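Local coordinates for 30-kDa cleavage and polyadenylation specificity factor 30 (Arabidopsis thaliana, PDB 5ZUU), which recognises m6A-modified RNA through its YTH domain and, as a component of the CPSF complex, takes part in poly(A) site selection during pre-mRNA 3'-end formation, at residues Asn26-Glu31 and Asn89-His94; Gln36-Thr41 and Gly83-Gly88. All blocks are in the same frame, centred on the assembly; numbering follows the deposited sequence.

Contact 1: Asn26-Glu31 and Asn89-His94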
loop_
_atom_site.group_PDB
_atom_site.type_symbol
_atom_site.label_atom_id
_atom_site.label_comp_id
_atom_site.label_asym_id
_atom_site.label_seq_id
_atom_site.Cartn_x
_atom_site.Cartn_y
_atom_site.Cartn_z
ATOM N N ASN A 26 1.550 5.265 -12.622
ATOM C CA ASN A 26 0.518 4.711 -13.479
ATOM C C ASN A 26 -0.323 3.638 -12.763
ATOM O O ASN A 26 0.139 3.054 -11.778
ATOM C CB ASN A 26 1.203 4.142 -14.760
ATOM C CG ASN A 26 2.188 3.013 -14.446
ATOM O OD1 ASN A 26 1.814 1.999 -13.891
ATOM N ND2 ASN A 26 3.473 3.210 -14.771
ATOM N N ARG A 27 -1.545 3.379 -13.247
ATOM C CA ARG A 27 -2.374 2.290 -12.697
ATOM C C ARG A 27 -1.836 0.928 -13.058
ATOM O O ARG A 27 -1.994 -0.058 -12.316
ATOM C CB ARG A 27 -3.798 2.327 -13.188
ATOM C CG ARG A 27 -4.561 3.490 -12.658
ATOM C CD ARG A 27 -6.071 3.274 -12.811
ATOM N NE ARG A 27 -6.729 4.450 -12.270
ATOM C CZ ARG A 27 -7.297 4.565 -11.070
ATOM N NH1 ARG A 27 -7.411 3.554 -10.234
ATOM N NH2 ARG A 27 -7.829 5.738 -10.746
ATOM N N GLU A 28 -1.192 0.837 -14.197
ATOM C CA GLU A 28 -0.778 -0.498 -14.643
ATOM C C GLU A 28 0.049 -1.136 -13.569
ATOM O O GLU A 28 -0.194 -2.286 -13.273
ATOM C CB GLU A 28 -0.016 -0.490 -15.960
ATOM C CG GLU A 28 -0.827 0.036 -17.139
ATOM C CD GLU A 28 -0.725 1.557 -17.345
ATOM O OE1 GLU A 28 -0.122 2.002 -18.362
ATOM O OE2 GLU A 28 -1.252 2.316 -16.497
ATOM N N ASN A 29 1.027 -0.445 -12.980
ATOM C CA ASN A 29 1.879 -1.080 -11.950
ATOM C C ASN A 29 1.118 -1.455 -10.679
ATOM O O ASN A 29 1.333 -2.448 -10.106
ATOM C CB ASN A 29 3.113 -0.243 -11.634
ATOM C CG ASN A 29 4.110 -0.195 -12.793
ATOM O OD1 ASN A 29 5.044 0.580 -12.791
ATOM N ND2 ASN A 29 3.895 -1.014 -13.755
ATOM N N PHE A 30 0.255 -0.568 -10.272
ATOM C CA PHE A 30 -0.594 -0.817 -9.136
ATOM C C PHE A 30 -1.430 -2.097 -9.339
ATOM O O PHE A 30 -1.551 -2.944 -8.457
ATOM C CB PHE A 30 -1.465 0.426 -8.916
ATOM C CG PHE A 30 -2.670 0.170 -8.073
ATOM C CD1 PHE A 30 -2.523 -0.316 -6.792
ATOM C CD2 PHE A 30 -3.983 0.399 -8.590
ATOM C CE1 PHE A 30 -3.644 -0.538 -6.003
ATOM C CE2 PHE A 30 -5.088 0.193 -7.809
ATOM C CZ PHE A 30 -4.910 -0.303 -6.509
ATOM N N GLU A 31 -2.014 -2.208 -10.522
ATOM C CA GLU A 31 -2.792 -3.441 -10.881
ATOM C C GLU A 31 -1.989 -4.702 -10.943
ATOM O O GLU A 31 -2.397 -5.706 -10.415
ATOM C CB GLU A 31 -3.607 -3.217 -12.135
ATOM C CG GLU A 31 -4.711 -2.237 -11.798
ATOM C CD GLU A 31 -5.568 -1.847 -12.957
ATOM O OE1 GLU A 31 -5.567 -2.577 -13.960
ATOM O OE2 GLU A 31 -6.259 -0.810 -12.826
ATOM N N ASN A 89 7.391 -7.562 -13.671
ATOM C CA ASN A 89 7.970 -6.765 -14.727
ATOM C C ASN A 89 7.127 -5.475 -14.887
ATOM O O ASN A 89 6.005 -5.490 -15.361
ATOM C CB ASN A 89 8.172 -7.539 -16.032
ATOM C CG ASN A 89 9.349 -6.991 -16.817
ATOM O OD1 ASN A 89 9.255 -5.891 -17.369
ATOM N ND2 ASN A 89 10.488 -7.706 -16.793
ATOM N N TRP A 90 7.715 -4.367 -14.481
ATOM C CA TRP A 90 7.011 -3.138 -14.265
ATOM C C TRP A 90 7.085 -2.335 -15.534
ATOM O O TRP A 90 8.061 -2.439 -16.292
ATOM C CB TRP A 90 7.664 -2.347 -13.097
ATOM C CG TRP A 90 7.758 -3.120 -11.805
ATOM C CD1 TRP A 90 8.888 -3.630 -11.225
ATOM C CD2 TRP A 90 6.676 -3.510 -10.970
ATOM N NE1 TRP A 90 8.565 -4.275 -10.072
ATOM C CE2 TRP A 90 7.222 -4.220 -9.887
ATOM C CE3 TRP A 90 5.301 -3.286 -11.006
ATOM C CZ2 TRP A 90 6.434 -4.761 -8.863
ATOM C CZ3 TRP A 90 4.529 -3.789 -9.995
ATOM C CH2 TRP A 90 5.093 -4.512 -8.918
ATOM N N LYS A 91 6.069 -1.528 -15.774
ATOM C CA LYS A 91 6.136 -0.507 -16.801
ATOM C C LYS A 91 6.947 0.704 -16.291
ATOM O O LYS A 91 6.769 1.111 -15.164
ATOM C CB LYS A 91 4.704 -0.106 -17.164
ATOM C CG LYS A 91 4.541 1.151 -18.012
ATOM C CD LYS A 91 3.087 1.608 -18.032
ATOM C CE LYS A 91 2.906 2.894 -18.822
ATOM N NZ LYS A 91 2.712 2.530 -20.246
ATOM N N HIS A 92 7.857 1.249 -17.102
ATOM C CA HIS A 92 8.397 2.618 -16.899
ATOM C C HIS A 92 8.855 3.261 -18.197
ATOM O O HIS A 92 9.116 2.544 -19.144
ATOM C CB HIS A 92 9.509 2.659 -15.830
ATOM C CG HIS A 92 10.704 1.798 -16.112
ATOM N ND1 HIS A 92 10.611 0.471 -16.474
ATOM C CD2 HIS A 92 12.030 2.068 -16.017
ATOM C CE1 HIS A 92 11.826 -0.029 -16.629
ATOM N NE2 HIS A 92 12.703 0.922 -16.361
ATOM N N GLU A 93 8.949 4.597 -18.227
ATOM C CA GLU A 93 9.359 5.362 -19.440
ATOM C C GLU A 93 10.898 5.498 -19.639
ATOM O O GLU A 93 11.608 5.831 -18.687
ATOM C CB GLU A 93 8.685 6.759 -19.465
ATOM C CG GLU A 93 9.500 7.930 -18.899
ATOM C CD GLU A 93 8.726 9.239 -18.872
ATOM O OE1 GLU A 93 9.216 10.246 -19.431
ATOM O OE2 GLU A 93 7.623 9.263 -18.288
ATOM N N HIS A 94 11.370 5.280 -20.882
ATOM C CA HIS A 94 12.813 5.238 -21.293
ATOM C C HIS A 94 13.840 4.947 -20.164
ATOM O O HIS A 94 14.832 5.665 -20.002
ATOM C CB HIS A 94 13.194 6.511 -22.104
ATOM C CG HIS A 94 14.425 6.361 -22.973
ATOM N ND1 HIS A 94 15.546 7.157 -22.827
ATOM C CD2 HIS A 94 14.702 5.521 -24.003
ATOM C CE1 HIS A 94 16.459 6.810 -23.717
ATOM N NE2 HIS A 94 15.972 5.819 -24.444
#
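Lys91 and Trp90 bring a surface loop against the N-terminal turn of helix 27-36 in a mostly polar contact at the surface of the YTH domain, beside the bound RNA. The first torsion of Lys91 (chi1 168°) swings its chain away from its own backbone N and out across the helix turn, where Lys91 CD lies 3.7 Å from Asn26 ND2, before the chain bends at its last torsion. There the carboxylate of Glu28 meets it: Glu28 OE1 lies 3.4 Å from Lys91 NZ in a salt bridge and 3.2 Å from Lys91 CE. Asn26 is the N-cap; its OD1 accepts from Asn29 N at 2.7 Å, almost head-on to the carbonyl (C=O...N 172°), which fixes the amide while ND2 faces the lysine chain. Asn29 fills the corner between Lys91 and Trp90: Asn29 CB lies 3.8 Å from Trp90 CE3, and Asn29 O meets the indole edge 3.5 Å from Trp90 CZ3. Trp90 NE1 is hydrogen-bonded to Asn102 OD1. Asn26 and Trp90 pack on a modified base of the RNA. The loop, which joins strands 70-77 and 103-114, thereby lies against both the start of helix 27-36 and strand 38-39, where the indole meets Trp39 edge-to-face.

Contact 2: Gln36-Thr41 and Gly83-Gly88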
loop_
_atom_site.group_PDB
_atom_site.type_symbol
_atom_site.label_atom_id
_atom_site.label_comp_id
_atom_site.label_asym_id
_atom_site.label_seq_id
_atom_site.Cartn_x
_atom_site.Cartn_y
_atom_site.Cartn_z
ATOM N N GLN A 36 -0.155 -9.796 -8.315
ATOM C CA GLN A 36 1.021 -10.578 -7.923
ATOM C C GLN A 36 1.423 -10.504 -6.474
ATOM O O GLN A 36 2.226 -11.287 -6.062
ATOM C CB GLN A 36 2.183 -10.123 -8.818
ATOM C CG GLN A 36 1.909 -10.510 -10.255
ATOM C CD GLN A 36 2.909 -9.973 -11.211
ATOM O OE1 GLN A 36 4.047 -9.672 -10.863
ATOM N NE2 GLN A 36 2.486 -9.850 -12.459
ATOM N N GLY A 37 0.914 -9.561 -5.688
ATOM C CA GLY A 37 1.374 -9.482 -4.286
ATOM C C GLY A 37 2.802 -9.023 -4.082
ATOM O O GLY A 37 3.527 -9.474 -3.150
ATOM N N VAL A 38 3.170 -8.060 -4.908
ATOM C CA VAL A 38 4.543 -7.630 -5.067
ATOM C C VAL A 38 4.609 -6.153 -5.343
ATOM O O VAL A 38 3.746 -5.631 -5.991
ATOM C CB VAL A 38 5.121 -8.492 -6.213
ATOM C CG1 VAL A 38 5.682 -7.716 -7.365
ATOM C CG2 VAL A 38 6.086 -9.501 -5.659
ATOM N N TRP A 39 5.625 -5.479 -4.832
ATOM C CA TRP A 39 5.906 -4.119 -5.202
ATOM C C TRP A 39 7.405 -3.926 -5.333
ATOM O O TRP A 39 8.193 -4.724 -4.838
ATOM C CB TRP A 39 5.349 -3.141 -4.137
ATOM C CG TRP A 39 5.330 -1.638 -4.564
ATOM C CD1 TRP A 39 5.958 -0.616 -3.954
ATOM C CD2 TRP A 39 4.702 -1.068 -5.713
ATOM N NE1 TRP A 39 5.767 0.545 -4.615
ATOM C CE2 TRP A 39 4.966 0.315 -5.687
ATOM C CE3 TRP A 39 3.894 -1.578 -6.720
ATOM C CZ2 TRP A 39 4.443 1.206 -6.651
ATOM C CZ3 TRP A 39 3.411 -0.737 -7.664
ATOM C CH2 TRP A 39 3.714 0.650 -7.663
ATOM N N ALA A 40 7.789 -2.832 -5.989
ATOM C CA ALA A 40 9.147 -2.351 -5.967
ATOM C C ALA A 40 9.094 -0.831 -5.859
ATOM O O ALA A 40 8.285 -0.210 -6.535
ATOM C CB ALA A 40 9.919 -2.781 -7.249
ATOM N N THR A 41 9.997 -0.228 -5.071
ATOM C CA THR A 41 10.028 1.240 -4.977
ATOM C C THR A 41 11.293 1.801 -5.599
ATOM O O THR A 41 12.127 1.065 -6.134
ATOM C CB THR A 41 9.781 1.728 -3.513
ATOM O OG1 THR A 41 9.579 3.145 -3.519
ATOM C CG2 THR A 41 10.922 1.375 -2.548
ATOM N N GLY A 83 16.899 -10.000 -1.355
ATOM C CA GLY A 83 16.347 -11.373 -1.372
ATOM C C GLY A 83 15.461 -11.503 -2.610
ATOM O O GLY A 83 14.721 -10.571 -2.972
ATOM N N TYR A 84 15.547 -12.635 -3.304
ATOM C CA TYR A 84 14.756 -12.771 -4.487
ATOM C C TYR A 84 13.257 -12.951 -4.110
ATOM O O TYR A 84 12.912 -13.743 -3.263
ATOM C CB TYR A 84 15.198 -13.945 -5.342
ATOM C CG TYR A 84 14.245 -14.169 -6.484
ATOM C CD1 TYR A 84 14.275 -13.368 -7.596
ATOM C CD2 TYR A 84 13.273 -15.163 -6.406
ATOM C CE1 TYR A 84 13.370 -13.565 -8.645
ATOM C CE2 TYR A 84 12.394 -15.404 -7.438
ATOM C CZ TYR A 84 12.437 -14.602 -8.556
ATOM O OH TYR A 84 11.546 -14.861 -9.572
ATOM N N ILE A 85 12.416 -12.218 -4.813
ATOM C CA ILE A 85 10.975 -12.351 -4.706
ATOM C C ILE A 85 10.308 -12.685 -6.051
ATOM O O ILE A 85 9.482 -13.584 -6.088
ATOM C CB ILE A 85 10.383 -11.100 -4.017
ATOM C CG1 ILE A 85 10.686 -11.159 -2.502
ATOM C CG2 ILE A 85 8.915 -10.932 -4.281
ATOM C CD1 ILE A 85 10.099 -12.324 -1.723
ATOM N N GLY A 86 10.643 -11.990 -7.125
ATOM C CA GLY A 86 10.078 -12.353 -8.405
ATOM C C GLY A 86 8.759 -11.695 -8.747
ATOM O O GLY A 86 8.113 -11.040 -7.919
ATOM N N GLY A 87 8.387 -11.852 -10.005
ATOM C CA GLY A 87 7.215 -11.215 -10.541
ATOM C C GLY A 87 7.538 -9.848 -11.065
ATOM O O GLY A 87 8.643 -9.590 -11.508
ATOM N N GLY A 88 6.538 -8.979 -11.034
ATOM C CA GLY A 88 6.693 -7.569 -11.342
ATOM C C GLY A 88 7.722 -7.278 -12.411
ATOM O O GLY A 88 8.833 -6.833 -12.093
#
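Val38 overlaps Ile85 through its CG2 methyl, which lies 3.5 Å from Ile85 CG2, tight for two carbons; the two side chains pass alongside, pointing opposite ways. Val38 CG2 also rests 3.4 Å from Gly86 O, while Val38 CG1 comes within 4.0 Å of Gly88 N, so the two methyls reach Ile85, Gly86 and Gly88. The polar tie is made by Gln36, at the end of helix 27-36. Its chain, stretched out past CG (chi2 173°), carries Gln36 OE1 to Gly88 N, which donates a short hydrogen bond of 2.6 Å lying in the carbonyl plane, with an N-H...O angle of 161°. An alanine in place of Gln36 would probably leave the Gly88 amide without this acceptor and the loop less firmly tied to the helix end. Gly87 and Gly88, with no side chains, let the loop backbone come close to Gln36 OE1 and Val38 CG1. Gly37, with positive phi, makes the turn from helix into strand. Strand 38-39 lies at the edge of the sheet, where Trp39 and the preceding Gly37 make backbone hydrogen bonds with Phe103 and Val105 of strand 103-114; Ile85 also touches Ser104, and the Trp39 side chain touches helix 27-36 and strand 17-24.

Contacts 1 and 2 bind one continuous loop, 83-94, to the helix 27-36 and strand 38-39 unit, with their centres 13 Å apart; contact 2 is nested inside the chain loop that contact 1 closes. The Trp90 indole joins them, with Trp90 CZ2 3.4 Å from Val38 CG1 and Trp90 NE1 3.5 Å from Ala40 CB. Asn29 O likewise reaches Trp39 CZ3 at 3.6 Å. Both contacts border the modified base of the bound RNA: Trp39 and Trp90 pack on it and Ala40 O accepts a hydrogen bond from its N6, consistent with the aromatic cage by which YTH domains read m6A. Through Trp90, the loop thus carries one wall of that pocket.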